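Local coordinates for protein putative oxidoreductase FAD-binding subunit (Sulfolobus tokodaii, PDB 4ZOH) that probably serves as the FAD-binding subunit of a molybdopterin-dependent oxidoreductase, carrying the flavin through which electrons leave or enter the multi-subunit enzyme, at residues S83-L88 against I124-K129; L88-S93 against Y172-Q177; K220-E225 against T241-S246; I235-A240 against M263-T268. All blocks are in the same frame, centred on the assembly; numbering follows the deposited sequence.

Contact 1: residues S83-L88 against I124-K129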
loop_
_atom_site.group_PDB
_atom_site.type_symbol
_atom_site.label_atom_id
_atom_site.label_comp_id
_atom_site.label_asym_id
_atom_site.label_seq_id
_atom_site.Cartn_x
_atom_site.Cartn_y
_atom_site.Cartn_z
ATOM N N SER B 83 -15.748 25.213 -38.714
ATOM C CA SER B 83 -16.571 25.127 -39.897
ATOM C C SER B 83 -16.964 26.440 -40.658
ATOM O O SER B 83 -17.930 26.466 -41.444
ATOM C CB SER B 83 -17.775 24.291 -39.566
ATOM O OG SER B 83 -18.649 25.057 -38.831
ATOM N N SER B 84 -16.201 27.503 -40.498
ATOM C CA SER B 84 -16.393 28.685 -41.405
ATOM C C SER B 84 -17.813 29.312 -41.467
ATOM O O SER B 84 -18.193 29.879 -42.481
ATOM C CB SER B 84 -15.840 28.368 -42.813
ATOM O OG SER B 84 -14.428 28.131 -42.719
ATOM N N ILE B 85 -18.603 29.201 -40.402
ATOM C CA ILE B 85 -19.821 29.979 -40.337
ATOM C C ILE B 85 -19.449 31.379 -39.875
ATOM O O ILE B 85 -18.780 31.519 -38.793
ATOM C CB ILE B 85 -20.847 29.390 -39.391
ATOM C CG1 ILE B 85 -21.034 27.885 -39.719
ATOM C CG2 ILE B 85 -22.151 30.233 -39.404
ATOM C CD1 ILE B 85 -22.145 27.245 -38.912
ATOM N N PRO B 86 -19.818 32.421 -40.688
ATOM C CA PRO B 86 -19.491 33.792 -40.351
ATOM C C PRO B 86 -19.992 34.136 -38.955
ATOM O O PRO B 86 -21.113 33.784 -38.626
ATOM C CB PRO B 86 -20.244 34.587 -41.440
ATOM C CG PRO B 86 -20.130 33.698 -42.652
ATOM C CD PRO B 86 -20.348 32.312 -42.070
ATOM N N LEU B 87 -19.146 34.815 -38.165
ATOM C CA LEU B 87 -19.400 35.144 -36.710
ATOM C C LEU B 87 -19.468 33.933 -35.721
ATOM O O LEU B 87 -18.811 33.939 -34.673
ATOM C CB LEU B 87 -20.631 36.050 -36.509
ATOM C CG LEU B 87 -20.882 36.491 -35.087
ATOM C CD1 LEU B 87 -19.748 37.354 -34.538
ATOM C CD2 LEU B 87 -22.196 37.229 -34.931
ATOM N N LEU B 88 -20.317 32.972 -36.047
ATOM C CA LEU B 88 -20.647 31.878 -35.165
ATOM C C LEU B 88 -19.417 30.983 -34.851
ATOM O O LEU B 88 -19.172 30.657 -33.699
ATOM C CB LEU B 88 -21.843 31.056 -35.726
ATOM C CG LEU B 88 -22.387 30.049 -34.663
ATOM C CD1 LEU B 88 -22.894 30.854 -33.468
ATOM C CD2 LEU B 88 -23.495 29.108 -35.159
ATOM N N ILE B 124 -28.314 36.081 -31.256
ATOM C CA ILE B 124 -29.330 37.142 -31.300
ATOM C C ILE B 124 -29.070 38.061 -32.484
ATOM O O ILE B 124 -30.007 38.510 -33.126
ATOM C CB ILE B 124 -29.512 37.887 -29.948
ATOM C CG1 ILE B 124 -30.842 38.668 -29.916
ATOM C CG2 ILE B 124 -28.353 38.779 -29.635
ATOM C CD1 ILE B 124 -31.986 37.905 -29.291
ATOM N N ALA B 125 -27.782 38.266 -32.776
ATOM C CA ALA B 125 -27.314 39.121 -33.869
ATOM C C ALA B 125 -27.640 38.508 -35.207
ATOM O O ALA B 125 -27.932 39.211 -36.178
ATOM C CB ALA B 125 -25.831 39.344 -33.762
ATOM N N MET B 126 -27.571 37.182 -35.250
ATOM C CA MET B 126 -27.833 36.434 -36.441
ATOM C C MET B 126 -29.344 36.190 -36.726
ATOM O O MET B 126 -29.677 35.667 -37.785
ATOM C CB MET B 126 -27.051 35.135 -36.340
ATOM C CG MET B 126 -25.562 35.347 -36.475
ATOM S SD MET B 126 -24.585 33.862 -36.180
ATOM C CE MET B 126 -24.276 33.224 -37.868
ATOM N N ASP B 127 -30.248 36.561 -35.814
ATOM C CA ASP B 127 -31.677 36.110 -35.932
ATOM C C ASP B 127 -31.760 34.585 -36.117
ATOM O O ASP B 127 -32.559 34.059 -36.922
ATOM C CB ASP B 127 -32.538 36.829 -37.024
ATOM C CG ASP B 127 -32.348 38.353 -37.064
ATOM O OD1 ASP B 127 -32.458 39.011 -36.006
ATOM O OD2 ASP B 127 -32.047 38.880 -38.170
ATOM N N ALA B 128 -30.910 33.881 -35.356
ATOM C CA ALA B 128 -30.937 32.429 -35.286
ATOM C C ALA B 128 -32.334 31.905 -34.958
ATOM O O ALA B 128 -33.129 32.605 -34.259
ATOM C CB ALA B 128 -29.964 31.954 -34.224
ATOM N N LYS B 129 -32.619 30.674 -35.433
ATOM C CA LYS B 129 -33.822 29.941 -34.979
ATOM C C LYS B 129 -33.505 28.545 -34.404
ATOM O O LYS B 129 -32.575 27.870 -34.862
ATOM C CB LYS B 129 -34.805 29.738 -36.147
ATOM C CG LYS B 129 -35.382 31.004 -36.766
ATOM C CD LYS B 129 -36.359 30.641 -37.908
ATOM C CE LYS B 129 -36.828 31.866 -38.695
ATOM N NZ LYS B 129 -37.231 32.974 -37.780
#
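The gamma turn P86-L88, which places L87 at the N-cap of helix 88-93, receives the thioether of M126 from the C-terminal end of helix 119-125. L87 sits in the middle of the turn with positive phi (66°), and the turn closes through L88 N to P86 O at 2.8 Å. That same carbonyl oxygen P86 O meets the M126 methyl CE at 3.3 Å, a plain van der Waals touch. M126 runs out straight as far as SD, then bends at the last torsion (chi3 97°), and this bend brings CE in under the turn. There CE finds I85 CG2 at 4.0 Å, the two side chains crossing at nearly a right angle, and L88 CB at 3.9 Å; L88 CB also lies 3.9 Å from M126 SD. L87 passes the methionine in the opposite direction: its CD2 lies 4.2 Å from M126 CG and 4.4 Å from A125 CB. In this flavoprotein fold the contact is a buried apolar joint within the FAD-binding part, the L88 side chain being about 11 Å from the bound FAD. Strand 68-72 lies against I85 and L88 through I71, while L194 of strand 189-198 touches both L87 and M126. Directly after M126 the chain turns at D127 in a Schellman motif, and the D127 carboxylate, pointing elsewhere, makes salt bridges with R206 and R218.

Contact 2: residues L88-S93 against Y172-Q177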
loop_
_atom_site.group_PDB
_atom_site.type_symbol
_atom_site.label_atom_id
_atom_site.label_comp_id
_atom_site.label_asym_id
_atom_site.label_seq_id
_atom_site.Cartn_x
_atom_site.Cartn_y
_atom_site.Cartn_z
ATOM N N LEU B 88 -20.317 32.972 -36.047
ATOM C CA LEU B 88 -20.647 31.878 -35.165
ATOM C C LEU B 88 -19.417 30.983 -34.851
ATOM O O LEU B 88 -19.172 30.657 -33.699
ATOM C CB LEU B 88 -21.843 31.056 -35.726
ATOM C CG LEU B 88 -22.387 30.049 -34.663
ATOM C CD1 LEU B 88 -22.894 30.854 -33.468
ATOM C CD2 LEU B 88 -23.495 29.108 -35.159
ATOM N N SER B 89 -18.666 30.620 -35.877
ATOM C CA SER B 89 -17.447 29.839 -35.694
ATOM C C SER B 89 -16.431 30.524 -34.822
ATOM O O SER B 89 -15.836 29.891 -33.934
ATOM C CB SER B 89 -16.822 29.479 -37.010
ATOM O OG SER B 89 -17.704 28.622 -37.712
ATOM N N GLU B 90 -16.206 31.811 -35.083
ATOM C CA GLU B 90 -15.265 32.527 -34.246
ATOM C C GLU B 90 -15.779 32.628 -32.783
ATOM O O GLU B 90 -14.998 32.483 -31.851
ATOM C CB GLU B 90 -14.971 33.878 -34.834
ATOM C CG GLU B 90 -14.096 34.781 -33.972
ATOM C CD GLU B 90 -13.897 36.131 -34.622
ATOM O OE1 GLU B 90 -13.668 36.132 -35.846
ATOM O OE2 GLU B 90 -13.993 37.162 -33.932
ATOM N N THR B 91 -17.079 32.838 -32.599
ATOM C CA THR B 91 -17.677 32.904 -31.285
ATOM C C THR B 91 -17.475 31.568 -30.534
ATOM O O THR B 91 -17.076 31.596 -29.382
ATOM C CB THR B 91 -19.191 33.201 -31.365
ATOM O OG1 THR B 91 -19.345 34.441 -32.039
ATOM C CG2 THR B 91 -19.820 33.334 -29.975
ATOM N N ALA B 92 -17.765 30.436 -31.190
ATOM C CA ALA B 92 -17.568 29.080 -30.585
ATOM C C ALA B 92 -16.137 28.890 -30.097
ATOM O O ALA B 92 -15.949 28.337 -29.012
ATOM C CB ALA B 92 -17.915 27.995 -31.580
ATOM N N SER B 93 -15.159 29.381 -30.896
ATOM C CA SER B 93 -13.715 29.410 -30.582
ATOM C C SER B 93 -13.346 30.005 -29.243
ATOM O O SER B 93 -12.257 29.733 -28.694
ATOM C CB SER B 93 -12.987 30.254 -31.644
ATOM O OG SER B 93 -12.870 29.488 -32.840
ATOM N N TYR B 172 -20.368 38.996 -45.511
ATOM C CA TYR B 172 -20.430 39.805 -44.308
ATOM C C TYR B 172 -19.090 39.863 -43.628
ATOM O O TYR B 172 -18.306 38.946 -43.780
ATOM C CB TYR B 172 -21.440 39.297 -43.312
ATOM C CG TYR B 172 -22.824 39.752 -43.543
ATOM C CD1 TYR B 172 -23.527 39.359 -44.692
ATOM C CD2 TYR B 172 -23.470 40.522 -42.585
ATOM C CE1 TYR B 172 -24.850 39.757 -44.882
ATOM C CE2 TYR B 172 -24.782 40.888 -42.733
ATOM C CZ TYR B 172 -25.464 40.521 -43.897
ATOM O OH TYR B 172 -26.776 40.935 -44.064
ATOM N N LYS B 173 -18.841 40.954 -42.896
ATOM C CA LYS B 173 -17.654 41.075 -42.047
ATOM C C LYS B 173 -18.136 40.829 -40.612
ATOM O O LYS B 173 -19.306 40.972 -40.354
ATOM C CB LYS B 173 -17.000 42.460 -42.196
ATOM C CG LYS B 173 -16.740 42.927 -43.653
ATOM C CD LYS B 173 -15.460 42.397 -44.266
ATOM C CE LYS B 173 -14.415 43.511 -44.353
ATOM N NZ LYS B 173 -13.065 43.128 -43.810
ATOM N N PHE B 174 -17.256 40.448 -39.682
ATOM C CA PHE B 174 -17.719 40.001 -38.333
ATOM C C PHE B 174 -16.575 40.080 -37.343
ATOM O O PHE B 174 -15.381 40.145 -37.730
ATOM C CB PHE B 174 -18.371 38.583 -38.334
ATOM C CG PHE B 174 -17.495 37.513 -38.943
ATOM C CD1 PHE B 174 -16.548 36.814 -38.162
ATOM C CD2 PHE B 174 -17.599 37.207 -40.297
ATOM C CE1 PHE B 174 -15.711 35.861 -38.746
ATOM C CE2 PHE B 174 -16.756 36.251 -40.888
ATOM C CZ PHE B 174 -15.805 35.585 -40.115
ATOM N N SER B 175 -16.947 40.120 -36.077
ATOM C CA SER B 175 -15.995 40.089 -34.959
ATOM C C SER B 175 -16.742 39.657 -33.692
ATOM O O SER B 175 -17.871 40.089 -33.468
ATOM C CB SER B 175 -15.359 41.462 -34.729
ATOM O OG SER B 175 -14.321 41.360 -33.764
ATOM N N TYR B 176 -16.143 38.752 -32.892
ATOM C CA TYR B 176 -16.654 38.509 -31.527
ATOM C C TYR B 176 -15.605 39.059 -30.619
ATOM O O TYR B 176 -14.435 38.714 -30.773
ATOM C CB TYR B 176 -16.924 37.018 -31.251
ATOM C CG TYR B 176 -17.517 36.818 -29.872
ATOM C CD1 TYR B 176 -18.703 37.447 -29.520
ATOM C CD2 TYR B 176 -16.884 35.995 -28.911
ATOM C CE1 TYR B 176 -19.231 37.324 -28.258
ATOM C CE2 TYR B 176 -17.441 35.837 -27.634
ATOM C CZ TYR B 176 -18.621 36.507 -27.331
ATOM O OH TYR B 176 -19.200 36.417 -26.084
ATOM N N GLN B 177 -15.996 39.983 -29.744
ATOM C CA GLN B 177 -15.077 40.566 -28.722
ATOM C C GLN B 177 -15.493 40.003 -27.358
ATOM O O GLN B 177 -16.649 40.090 -26.976
ATOM C CB GLN B 177 -15.184 42.108 -28.693
ATOM C CG GLN B 177 -14.752 42.788 -30.012
ATOM C CD GLN B 177 -13.258 42.664 -30.270
ATOM O OE1 GLN B 177 -12.447 42.715 -29.345
ATOM N NE2 GLN B 177 -12.880 42.507 -31.532
HETATM O O HOH W 1 -12.484 39.500 -33.980
HETATM O O HOH W 2 -12.844 36.491 -31.241
HETATM O O HOH W 3 -13.118 38.387 -37.259
#
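E90, on helix 88-93 of the FAD-binding part, reaches across to Y176 on 173-179, an edge strand, within this chain, of the antiparallel sheet in the C-terminal part. From CB, set toward the strand, the side chain runs extended: CG stands anti to the backbone N (chi1 174°), and CD arrives 3.9 Å from Y176 N. At the tip the two oxygens divide the work. OE1 lies at the edge of the F174 ring, near its plane, 3.6 Å from CE1, and a water links it to F174 O. OE2 accepts the backbone N-H of Y176 at 2.9 Å in a nearly straight bond (174°), met from above the carboxylate plane. Two waters also donate to OE2, one continuing to Y176 O and the other to S175 OG, so three donors grip this oxygen. The backbone groups of K173, S175 and Q177 pair with strand 189-198; E90 and its waters take up polar groups that Y176 and F174 turn toward the helix. At the next residue, T91 OG1 bonds back to L87 O and Y176 OH reaches D118, while the T91 methyl CG2 stands over the Y176 ring, 4.0 Å from its centroid, a CH-pi contact.

Contact 3: residues K220-E225 against T241-S246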
loop_
_atom_site.group_PDB
_atom_site.type_symbol
_atom_site.label_atom_id
_atom_site.label_comp_id
_atom_site.label_asym_id
_atom_site.label_seq_id
_atom_site.Cartn_x
_atom_site.Cartn_y
_atom_site.Cartn_z
ATOM N N LYS B 220 -29.532 47.921 -30.252
ATOM C CA LYS B 220 -30.455 48.665 -31.133
ATOM C C LYS B 220 -29.983 50.085 -31.500
ATOM O O LYS B 220 -30.048 50.515 -32.660
ATOM C CB LYS B 220 -31.870 48.692 -30.503
ATOM C CG LYS B 220 -32.668 47.380 -30.534
ATOM C CD LYS B 220 -33.325 47.069 -31.888
ATOM C CE LYS B 220 -32.363 46.479 -32.962
ATOM N NZ LYS B 220 -32.561 45.033 -33.316
ATOM N N GLY B 221 -29.471 50.788 -30.499
ATOM C CA GLY B 221 -29.003 52.156 -30.658
ATOM C C GLY B 221 -27.706 52.223 -31.427
ATOM O O GLY B 221 -27.458 53.185 -32.196
ATOM N N ALA B 222 -26.848 51.228 -31.218
ATOM C CA ALA B 222 -25.597 51.215 -31.960
ATOM C C ALA B 222 -25.904 50.886 -33.422
ATOM O O ALA B 222 -25.283 51.437 -34.366
ATOM C CB ALA B 222 -24.595 50.244 -31.347
ATOM N N GLU B 223 -26.897 50.034 -33.596
ATOM C CA GLU B 223 -27.374 49.682 -34.930
ATOM C C GLU B 223 -27.958 50.847 -35.754
ATOM O O GLU B 223 -27.470 51.116 -36.874
ATOM C CB GLU B 223 -28.332 48.499 -34.862
ATOM C CG GLU B 223 -27.563 47.214 -34.662
ATOM C CD GLU B 223 -28.469 46.056 -34.317
ATOM O OE1 GLU B 223 -29.668 46.098 -34.691
ATOM O OE2 GLU B 223 -27.959 45.095 -33.689
ATOM N N GLU B 224 -28.992 51.505 -35.219
ATOM C CA GLU B 224 -29.477 52.812 -35.704
ATOM C C GLU B 224 -28.355 53.756 -36.138
ATOM O O GLU B 224 -28.325 54.206 -37.245
ATOM C CB GLU B 224 -30.198 53.492 -34.581
ATOM C CG GLU B 224 -31.697 53.401 -34.625
ATOM C CD GLU B 224 -32.245 54.368 -33.610
ATOM O OE1 GLU B 224 -31.846 55.546 -33.645
ATOM O OE2 GLU B 224 -33.015 53.946 -32.738
ATOM N N GLU B 225 -27.380 53.984 -35.284
ATOM C CA GLU B 225 -26.252 54.852 -35.614
ATOM C C GLU B 225 -25.416 54.447 -36.834
ATOM O O GLU B 225 -24.755 55.287 -37.433
ATOM C CB GLU B 225 -25.368 54.971 -34.398
ATOM C CG GLU B 225 -25.059 56.368 -33.946
ATOM C CD GLU B 225 -26.130 57.377 -34.343
ATOM O OE1 GLU B 225 -27.276 57.403 -33.751
ATOM O OE2 GLU B 225 -25.751 58.110 -35.279
ATOM N N THR B 241 -20.789 54.389 -28.230
ATOM C CA THR B 241 -21.560 55.076 -27.157
ATOM C C THR B 241 -22.964 54.535 -27.026
ATOM O O THR B 241 -23.390 54.179 -25.912
ATOM C CB THR B 241 -21.529 56.646 -27.310
ATOM O OG1 THR B 241 -20.171 57.047 -27.391
ATOM C CG2 THR B 241 -22.152 57.378 -26.103
ATOM N N ARG B 242 -23.681 54.404 -28.137
ATOM C CA ARG B 242 -25.112 54.059 -28.024
ATOM C C ARG B 242 -25.375 52.612 -27.662
ATOM O O ARG B 242 -26.493 52.253 -27.232
ATOM C CB ARG B 242 -25.886 54.457 -29.288
ATOM C CG ARG B 242 -25.975 55.969 -29.431
ATOM C CD ARG B 242 -27.058 56.361 -30.372
ATOM N NE ARG B 242 -28.314 55.949 -29.786
ATOM C CZ ARG B 242 -29.416 55.789 -30.499
ATOM N NH1 ARG B 242 -30.522 55.391 -29.889
ATOM N NH2 ARG B 242 -29.398 56.027 -31.817
ATOM N N ALA B 243 -24.356 51.771 -27.845
ATOM C CA ALA B 243 -24.436 50.351 -27.443
ATOM C C ALA B 243 -24.689 50.231 -25.897
ATOM O O ALA B 243 -25.394 49.330 -25.440
ATOM C CB ALA B 243 -23.140 49.638 -27.875
ATOM N N MET B 244 -24.133 51.159 -25.108
ATOM C CA MET B 244 -24.372 51.258 -23.646
ATOM C C MET B 244 -25.833 51.367 -23.264
ATOM O O MET B 244 -26.200 50.956 -22.158
ATOM C CB MET B 244 -23.588 52.414 -23.033
ATOM C CG MET B 244 -22.117 52.285 -23.266
ATOM S SD MET B 244 -21.114 53.181 -22.108
ATOM C CE MET B 244 -21.598 54.841 -22.611
ATOM N N GLU B 245 -26.669 51.851 -24.194
ATOM C CA GLU B 245 -28.098 51.995 -23.937
ATOM C C GLU B 245 -28.754 50.658 -23.771
ATOM O O GLU B 245 -29.752 50.560 -23.043
ATOM C CB GLU B 245 -28.825 52.759 -25.045
ATOM C CG GLU B 245 -28.293 54.165 -25.272
ATOM C CD GLU B 245 -28.825 54.812 -26.540
ATOM O OE1 GLU B 245 -29.836 54.323 -27.108
ATOM O OE2 GLU B 245 -28.225 55.817 -26.968
ATOM N N SER B 246 -28.230 49.626 -24.436
ATOM C CA SER B 246 -28.851 48.279 -24.315
ATOM C C SER B 246 -28.307 47.425 -23.145
ATOM O O SER B 246 -28.795 46.321 -22.934
ATOM C CB SER B 246 -28.795 47.496 -25.620
ATOM O OG SER B 246 -29.021 48.358 -26.704
HETATM O O HOH W 4 -33.068 55.362 -30.786
#
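R242 enters helix 220-226 as a knob into a hole made by G221, A222, E224 and E225, joining two neighbouring helices of the C-terminal part. Its guanidinium lies flat over G221, whose CA is 3.6 Å above the centre of the plane of the R242 group; the glycine has no side chain to hold it off. All five N-H groups then find acceptors round the edge. NH2 gives one to E224 OE1 at 3.1 Å, nearly straight, and the other to E225 OE1 at 3.2 Å. The E224 carboxylate is met from above its plane and stands steeply turned, 73° from the guanidinium, whereas E225 offers its anti lone pair. Side-on, R242 NE reaches E245 OE2 at 2.8 Å and R242 NH1 reaches E245 OE1 at 3.1 Å. A water lies 2.7 Å from R242 NH1. A bend at chi3 (65°) swings the arginine tip into this salt-bridge network of three glutamates, whose negative charges R242 probably offsets. Behind them, K229 holds the other oxygen of E225, which would help set that carboxylate. Deeper between the helices A222 CB packs on A243 CB at 3.8 Å, with I207 of strand 201-210 beneath A222 and V264 beside A243. At the far end S246 OG, weakly bonded to R218 O, lies 3.6 Å from K220 N.

Contact 4: residues I235-A240 against M263-T268; sequences IIEKAA and MVKVLT
K265 NZ forms a salt bridge with E237 OE2 at 2.7 Å and adds a weak hydrogen bond to T241 OG1, one turn further along the same helix as E237. Neither chain runs straight to the meeting. E237 leaves its helix pointing away from the partner and folds back at chi2 (53°), while K265 bends at chi3 and chi4 to bring its ammonium across, and the two side chains approach at a slant. Below this bridge the backbones come close at A240, which has only a methyl to fit between them. A240 O meets K265 CA at 3.3 Å in a CA-H...O contact with 140° at the hydrogen, and A240 CB is 3.4 Å from K265 O and 3.9 Å from K265 CG. The contact pairs helix 233-243 with helix 257-276 in the C-terminal part of the flavoprotein; the short segments run roughly antiparallel, at 142°, their axes 8.8 Å apart at closest approach. The second helix lies in turn on the antiparallel sheet, V264 and T268 touching strand 189-198, and another protein chain packs against M263, V266 and L267. T268 faces A240 with its methyl, CG2 standing 3.9 Å from A240 CA. Its hydroxyl turns back into its own helix, where OG1 donates to V264 O at 2.8 Å from the opposite face of the carbonyl plane to T268 N, which bonds the same oxygen at 2.9 Å.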
loop_
_atom_site.group_PDB
_atom_site.type_symbol
_atom_site.label_atom_id
_atom_site.label_comp_id
_atom_site.label_asym_id
_atom_site.label_seq_id
_atom_site.Cartn_x
_atom_site.Cartn_y
_atom_site.Cartn_z
ATOM N N ILE B 235 -19.082 58.357 -36.411
ATOM C CA ILE B 235 -20.287 57.547 -36.268
ATOM C C ILE B 235 -20.007 56.243 -35.491
ATOM O O ILE B 235 -20.882 55.736 -34.804
ATOM C CB ILE B 235 -20.914 57.193 -37.646
ATOM C CG1 ILE B 235 -20.858 58.375 -38.627
ATOM C CG2 ILE B 235 -22.359 56.754 -37.484
ATOM C CD1 ILE B 235 -19.879 58.141 -39.744
ATOM N N ILE B 236 -18.792 55.721 -35.657
ATOM C CA ILE B 236 -18.261 54.545 -34.973
ATOM C C ILE B 236 -18.238 54.858 -33.448
ATOM O O ILE B 236 -18.826 54.117 -32.601
ATOM C CB ILE B 236 -16.843 54.217 -35.507
ATOM C CG1 ILE B 236 -16.911 53.442 -36.824
ATOM C CG2 ILE B 236 -16.037 53.410 -34.473
ATOM C CD1 ILE B 236 -15.571 53.315 -37.560
ATOM N N GLU B 237 -17.586 55.978 -33.127
ATOM C CA GLU B 237 -17.525 56.528 -31.780
ATOM C C GLU B 237 -18.958 56.700 -31.208
ATOM O O GLU B 237 -19.268 56.281 -30.088
ATOM C CB GLU B 237 -16.757 57.851 -31.880
ATOM C CG GLU B 237 -16.607 58.657 -30.616
ATOM C CD GLU B 237 -16.039 57.823 -29.494
ATOM O OE1 GLU B 237 -15.161 56.951 -29.767
ATOM O OE2 GLU B 237 -16.507 58.040 -28.360
ATOM N N LYS B 238 -19.856 57.220 -32.030
ATOM C CA LYS B 238 -21.216 57.432 -31.594
ATOM C C LYS B 238 -21.960 56.109 -31.397
ATOM O O LYS B 238 -22.726 55.983 -30.440
ATOM C CB LYS B 238 -21.981 58.398 -32.544
ATOM C CG LYS B 238 -23.226 58.937 -31.824
ATOM C CD LYS B 238 -23.939 60.150 -32.406
ATOM C CE LYS B 238 -25.019 60.526 -31.387
ATOM N NZ LYS B 238 -26.332 60.902 -31.985
ATOM N N ALA B 239 -21.772 55.146 -32.314
ATOM C CA ALA B 239 -22.448 53.847 -32.216
ATOM C C ALA B 239 -21.965 53.112 -30.978
ATOM O O ALA B 239 -22.757 52.550 -30.235
ATOM C CB ALA B 239 -22.161 53.024 -33.436
ATOM N N ALA B 240 -20.660 53.180 -30.741
ATOM C CA ALA B 240 -20.028 52.501 -29.596
ATOM C C ALA B 240 -20.645 53.055 -28.289
ATOM O O ALA B 240 -21.036 52.281 -27.392
ATOM C CB ALA B 240 -18.490 52.631 -29.621
ATOM N N MET B 263 -17.403 49.162 -20.574
ATOM C CA MET B 263 -16.790 48.167 -21.461
ATOM C C MET B 263 -17.631 47.812 -22.670
ATOM O O MET B 263 -17.059 47.407 -23.686
ATOM C CB MET B 263 -16.312 46.912 -20.710
ATOM C CG MET B 263 -15.230 47.306 -19.729
ATOM S SD MET B 263 -13.760 48.057 -20.415
ATOM C CE MET B 263 -13.877 49.834 -20.022
ATOM N N VAL B 264 -18.958 47.983 -22.606
ATOM C CA VAL B 264 -19.765 47.724 -23.800
ATOM C C VAL B 264 -19.303 48.662 -24.950
ATOM O O VAL B 264 -19.114 48.226 -26.120
ATOM C CB VAL B 264 -21.257 47.814 -23.516
ATOM C CG1 VAL B 264 -22.083 47.906 -24.794
ATOM C CG2 VAL B 264 -21.676 46.599 -22.718
ATOM N N LYS B 265 -19.047 49.923 -24.592
ATOM C CA LYS B 265 -18.596 50.883 -25.580
ATOM C C LYS B 265 -17.225 50.495 -26.127
ATOM O O LYS B 265 -17.023 50.522 -27.329
ATOM C CB LYS B 265 -18.577 52.317 -25.022
ATOM C CG LYS B 265 -17.705 53.275 -25.833
ATOM C CD LYS B 265 -17.281 54.468 -24.988
ATOM C CE LYS B 265 -18.083 55.671 -25.381
ATOM N NZ LYS B 265 -17.316 56.259 -26.504
ATOM N N VAL B 266 -16.297 50.134 -25.242
ATOM C CA VAL B 266 -14.965 49.770 -25.658
ATOM C C VAL B 266 -15.001 48.562 -26.650
ATOM O O VAL B 266 -14.342 48.611 -27.703
ATOM C CB VAL B 266 -14.032 49.577 -24.433
ATOM C CG1 VAL B 266 -12.694 49.067 -24.897
ATOM C CG2 VAL B 266 -13.870 50.919 -23.645
ATOM N N LEU B 267 -15.821 47.542 -26.339
ATOM C CA LEU B 267 -15.850 46.298 -27.116
ATOM C C LEU B 267 -16.620 46.425 -28.432
ATOM O O LEU B 267 -16.205 45.825 -29.402
ATOM C CB LEU B 267 -16.315 45.052 -26.325
ATOM C CG LEU B 267 -15.603 44.388 -25.104
ATOM C CD1 LEU B 267 -15.813 42.859 -24.982
ATOM C CD2 LEU B 267 -14.153 44.761 -24.903
ATOM N N THR B 268 -17.732 47.171 -28.433
ATOM C CA THR B 268 -18.403 47.596 -29.679
ATOM C C THR B 268 -17.407 48.331 -30.597
ATOM O O THR B 268 -17.251 47.968 -31.748
ATOM C CB THR B 268 -19.602 48.457 -29.378
ATOM O OG1 THR B 268 -20.461 47.714 -28.517
ATOM C CG2 THR B 268 -20.394 48.784 -30.602
#

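Overall arrangement
From the N terminus, 83-88 leads straight into 88-93, and L88 belongs to both contacts. Contact 1 closes its loop at 124-129 within the FAD-binding part; contact 2 opens before that closure and ends at 172-177, so the two cross, and contact 2 ties the FAD-binding part to the C-terminal sheet. They touch, with L87 against F174. Further on, contacts 3 and 4 cross in the same way: 220-225 returns to 241-246 after 235-240 has begun the loop that 263-268 closes. Both use helix 233-243, held between its neighbours 220-226 and 257-276. Q177 packing on L267 joins contact 2 to contact 4, their centres about 17 Å apart.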